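Hypothetical conserved protein (Geobacillus kaustophilus, PDB 2QYH) is of unknown function but belongs to the haloacid dehalogenase-like hydrolases and may be a magnesium-dependent phosphatase. Local coordinates at residues Y38-F50 with I59-E73. Numbering follows the deposited sequence.
Sequences YVAIATGRAPFMF and IDSFVSFNGQYVVFE
Phe62 presents one face of its ring to the edge of Phe50, a T-shaped pair with planes at 80° in which Phe50 CZ lies 3.9 Å from Phe62 CD2. The Phe62 ring is broad enough to meet both Phe50 CZ over its face and Pro47 CG at CE2 in this buried interior. Pro47, compact and without an N-H to satisfy, further touches Tyr69 CD2 and the Ser64 hydroxyl, which bonds to Tyr69 O. Ala46 is small enough for its CA to sit over the face of Phe65, 3.8 Å from the centroid.

These side chains lie beside parallel strands 38-42 and 62-64, joined through helix 51-57 as a beta-alpha-beta unit of the Rossmann-like HAD core. Val63 N donates to Ile41 O (2.8 Å), and Thr43 N to Val63 O; beyond the strands, Phe65 N bonds to Arg45 O. Thr43 OG1, anti to its own N (chi1 -178°), accepts from Arg45 N in an ST turn. The long side chain of Arg45 forms a salt bridge with Asp11 of a probable HAD-type DxDx(T/V) motif.

Before strand 62-64, Ile59 CD1 packs on Val39 CG1 and Ile41 CG1, where branched aliphatic chains fill the buried interior. Phe72 directs its edge at the apolar face that the phenol ring of Tyr38 offers (centroids 5.1 Å apart), while the hydroxyl of this partly exposed tyrosine bonds to a water that also reaches Glu73 OE2.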
# COMPACT_ATOMS: atom_id res chain seq x y z
N TYR D 38 17.99 2.33 14.30
CA TYR D 38 17.10 1.45 13.57
C TYR D 38 15.65 1.89 13.71
O TYR D 38 15.21 2.29 14.79
CB TYR D 38 17.25 0.01 14.07
CG TYR D 38 18.56 -0.64 13.68
CD1 TYR D 38 19.11 -0.44 12.40
CD2 TYR D 38 19.25 -1.47 14.57
CE1 TYR D 38 20.31 -1.05 12.03
CE2 TYR D 38 20.45 -2.08 14.21
CZ TYR D 38 20.98 -1.87 12.93
OH TYR D 38 22.16 -2.46 12.57
N VAL D 39 14.92 1.83 12.60
CA VAL D 39 13.52 2.21 12.58
C VAL D 39 12.70 1.01 12.14
O VAL D 39 12.95 0.42 11.08
CB VAL D 39 13.27 3.35 11.60
CG1 VAL D 39 11.78 3.68 11.54
CG2 VAL D 39 14.06 4.57 12.04
N ALA D 40 11.72 0.64 12.94
CA ALA D 40 10.89 -0.51 12.60
C ALA D 40 9.45 -0.30 13.02
O ALA D 40 9.15 0.47 13.94
CB ALA D 40 11.46 -1.76 13.26
N ILE D 41 8.56 -1.00 12.33
CA ILE D 41 7.14 -0.94 12.62
C ILE D 41 6.78 -2.18 13.43
O ILE D 41 7.32 -3.25 13.20
CB ILE D 41 6.32 -0.93 11.32
CG1 ILE D 41 6.45 0.43 10.64
CG2 ILE D 41 4.86 -1.29 11.61
CD1 ILE D 41 5.76 0.52 9.27
N ALA D 42 5.89 -2.03 14.41
CA ALA D 42 5.44 -3.18 15.21
C ALA D 42 3.93 -3.15 15.10
O ALA D 42 3.29 -2.19 15.52
CB ALA D 42 5.87 -3.03 16.65
N THR D 43 3.36 -4.21 14.53
CA THR D 43 1.92 -4.25 14.33
C THR D 43 1.34 -5.66 14.33
O THR D 43 2.07 -6.64 14.24
CB THR D 43 1.56 -3.58 12.99
OG1 THR D 43 0.14 -3.57 12.81
CG2 THR D 43 2.20 -4.33 11.84
N GLY D 44 0.02 -5.75 14.45
CA GLY D 44 -0.63 -7.04 14.43
C GLY D 44 -0.99 -7.42 13.00
O GLY D 44 -1.40 -8.54 12.73
N ARG D 45 -0.82 -6.46 12.09
CA ARG D 45 -1.14 -6.66 10.68
C ARG D 45 -0.21 -7.62 9.95
O ARG D 45 0.88 -7.95 10.43
CB ARG D 45 -1.11 -5.33 9.94
CG ARG D 45 -2.02 -4.29 10.50
CD ARG D 45 -1.95 -3.04 9.66
NE ARG D 45 -2.77 -1.97 10.19
CZ ARG D 45 -2.97 -0.81 9.57
NH1 ARG D 45 -2.40 -0.58 8.39
NH2 ARG D 45 -3.74 0.10 10.13
N ALA D 46 -0.66 -8.05 8.79
CA ALA D 46 0.11 -8.94 7.93
C ALA D 46 1.05 -8.05 7.12
O ALA D 46 0.72 -6.91 6.81
CB ALA D 46 -0.82 -9.69 7.00
N PRO D 47 2.23 -8.56 6.78
CA PRO D 47 3.16 -7.73 6.00
C PRO D 47 2.49 -7.01 4.81
O PRO D 47 2.65 -5.80 4.65
CB PRO D 47 4.21 -8.74 5.55
CG PRO D 47 4.29 -9.66 6.74
CD PRO D 47 2.83 -9.86 7.12
N PHE D 48 1.74 -7.75 4.00
CA PHE D 48 1.08 -7.18 2.84
C PHE D 48 0.02 -6.14 3.15
O PHE D 48 -0.51 -5.50 2.24
CB PHE D 48 0.46 -8.27 1.96
CG PHE D 48 -0.65 -9.04 2.61
CD1 PHE D 48 -0.41 -10.25 3.26
CD2 PHE D 48 -1.96 -8.56 2.57
CE1 PHE D 48 -1.45 -10.96 3.87
CE2 PHE D 48 -3.01 -9.26 3.17
CZ PHE D 48 -2.75 -10.47 3.82
N MSE D 49 -0.30 -5.95 4.43
CA MSE D 49 -1.32 -4.98 4.81
C MSE D 49 -0.75 -3.61 5.14
O MSE D 49 -1.50 -2.71 5.52
CB MSE D 49 -2.12 -5.50 6.01
CG MSE D 49 -3.25 -6.44 5.64
SE MSE D 49 -4.09 -7.24 7.19
CE MSE D 49 -4.81 -5.66 8.05
N PHE D 50 0.56 -3.44 5.00
CA PHE D 50 1.17 -2.14 5.27
C PHE D 50 2.48 -1.96 4.52
O PHE D 50 3.41 -1.29 4.99
CB PHE D 50 1.36 -1.93 6.79
CG PHE D 50 2.38 -2.83 7.43
CD1 PHE D 50 3.66 -2.34 7.73
CD2 PHE D 50 2.06 -4.13 7.80
CE1 PHE D 50 4.59 -3.14 8.40
CE2 PHE D 50 2.98 -4.95 8.46
CZ PHE D 50 4.26 -4.44 8.77
N ILE D 59 10.94 1.83 5.28
CA ILE D 59 11.12 1.00 6.46
C ILE D 59 11.07 -0.46 6.03
O ILE D 59 10.04 -0.93 5.55
CB ILE D 59 10.00 1.28 7.48
CG1 ILE D 59 10.16 2.71 8.03
CG2 ILE D 59 10.02 0.25 8.59
CD1 ILE D 59 9.03 3.17 8.96
N ASP D 60 12.17 -1.18 6.18
CA ASP D 60 12.18 -2.58 5.78
C ASP D 60 12.46 -3.53 6.95
O ASP D 60 12.92 -4.65 6.76
CB ASP D 60 13.19 -2.79 4.65
CG ASP D 60 14.62 -2.53 5.08
OD1 ASP D 60 14.82 -1.99 6.20
OD2 ASP D 60 15.54 -2.87 4.30
N SER D 61 12.19 -3.06 8.16
CA SER D 61 12.36 -3.87 9.37
C SER D 61 11.04 -3.76 10.10
O SER D 61 10.46 -2.69 10.17
CB SER D 61 13.47 -3.32 10.25
OG SER D 61 14.71 -3.41 9.58
N PHE D 62 10.56 -4.87 10.65
CA PHE D 62 9.30 -4.83 11.36
C PHE D 62 8.93 -6.11 12.09
O PHE D 62 9.50 -7.17 11.88
CB PHE D 62 8.17 -4.50 10.37
CG PHE D 62 8.10 -5.42 9.17
CD1 PHE D 62 8.73 -5.08 7.97
CD2 PHE D 62 7.42 -6.64 9.25
CE1 PHE D 62 8.66 -5.93 6.86
CE2 PHE D 62 7.36 -7.50 8.13
CZ PHE D 62 7.98 -7.14 6.94
N VAL D 63 7.96 -5.95 12.98
CA VAL D 63 7.40 -7.04 13.76
C VAL D 63 5.95 -7.05 13.28
O VAL D 63 5.19 -6.11 13.58
CB VAL D 63 7.40 -6.75 15.27
CG1 VAL D 63 6.58 -7.82 16.01
CG2 VAL D 63 8.81 -6.72 15.81
N SER D 64 5.57 -8.07 12.52
CA SER D 64 4.20 -8.16 12.03
C SER D 64 3.50 -9.38 12.63
O SER D 64 4.12 -10.16 13.35
CB SER D 64 4.19 -8.26 10.50
OG SER D 64 4.78 -9.48 10.07
N PHE D 65 2.21 -9.53 12.34
CA PHE D 65 1.42 -10.65 12.85
C PHE D 65 1.57 -10.82 14.37
O PHE D 65 1.78 -11.93 14.86
CB PHE D 65 1.84 -11.97 12.17
CG PHE D 65 1.33 -12.13 10.76
CD1 PHE D 65 -0.04 -12.03 10.47
CD2 PHE D 65 2.20 -12.46 9.73
CE1 PHE D 65 -0.52 -12.27 9.18
CE2 PHE D 65 1.73 -12.69 8.43
CZ PHE D 65 0.36 -12.60 8.16
N ASN D 66 1.46 -9.71 15.10
CA ASN D 66 1.59 -9.75 16.56
C ASN D 66 2.78 -10.57 17.04
O ASN D 66 2.66 -11.32 18.00
CB ASN D 66 0.33 -10.31 17.22
CG ASN D 66 -0.91 -9.49 16.92
OD1 ASN D 66 -1.59 -9.73 15.93
ND2 ASN D 66 -1.20 -8.52 17.78
N GLY D 67 3.91 -10.43 16.35
CA GLY D 67 5.11 -11.13 16.75
C GLY D 67 5.48 -12.42 16.04
O GLY D 67 6.59 -12.91 16.22
N GLN D 68 4.58 -12.97 15.23
CA GLN D 68 4.86 -14.24 14.56
C GLN D 68 5.70 -14.19 13.28
O GLN D 68 6.08 -15.24 12.76
CB GLN D 68 3.56 -14.98 14.29
CG GLN D 68 3.09 -15.78 15.50
CD GLN D 68 3.08 -14.95 16.76
OE1 GLN D 68 2.18 -14.13 16.97
NE2 GLN D 68 4.08 -15.14 17.60
N TYR D 69 5.99 -12.99 12.79
CA TYR D 69 6.80 -12.82 11.58
C TYR D 69 7.58 -11.51 11.74
O TYR D 69 7.01 -10.42 11.65
CB TYR D 69 5.90 -12.74 10.35
CG TYR D 69 6.64 -12.82 9.04
CD1 TYR D 69 7.22 -14.02 8.62
CD2 TYR D 69 6.75 -11.71 8.22
CE1 TYR D 69 7.91 -14.09 7.40
CE2 TYR D 69 7.43 -11.77 7.01
CZ TYR D 69 8.01 -12.96 6.60
OH TYR D 69 8.68 -13.00 5.40
N VAL D 70 8.89 -11.64 11.97
CA VAL D 70 9.75 -10.48 12.20
C VAL D 70 10.83 -10.36 11.14
O VAL D 70 11.61 -11.29 10.93
CB VAL D 70 10.40 -10.59 13.58
CG1 VAL D 70 11.19 -9.32 13.89
CG2 VAL D 70 9.33 -10.85 14.63
N VAL D 71 10.91 -9.20 10.51
CA VAL D 71 11.89 -8.96 9.46
C VAL D 71 12.88 -7.85 9.82
O VAL D 71 12.49 -6.82 10.37
CB VAL D 71 11.19 -8.57 8.13
CG1 VAL D 71 12.22 -8.33 7.04
CG2 VAL D 71 10.21 -9.65 7.72
N PHE D 72 14.15 -8.05 9.49
CA PHE D 72 15.18 -7.03 9.75
C PHE D 72 15.92 -6.68 8.46
O PHE D 72 16.53 -7.54 7.83
CB PHE D 72 16.18 -7.51 10.80
CG PHE D 72 17.31 -6.56 11.02
CD1 PHE D 72 17.08 -5.31 11.58
CD2 PHE D 72 18.60 -6.89 10.62
CE1 PHE D 72 18.12 -4.39 11.74
CE2 PHE D 72 19.65 -5.97 10.78
CZ PHE D 72 19.40 -4.73 11.34
N GLU D 73 15.88 -5.41 8.08
CA GLU D 73 16.53 -4.94 6.85
C GLU D 73 16.23 -5.86 5.66
O GLU D 73 17.13 -6.26 4.94
CB GLU D 73 18.05 -4.87 7.03
CG GLU D 73 18.52 -3.96 8.15
CD GLU D 73 20.02 -3.65 8.07
OE1 GLU D 73 20.81 -4.57 7.78
OE2 GLU D 73 20.40 -2.48 8.31
O HOH W 1 22.96 -2.85 9.95
O HOH W 2 13.59 0.21 8.49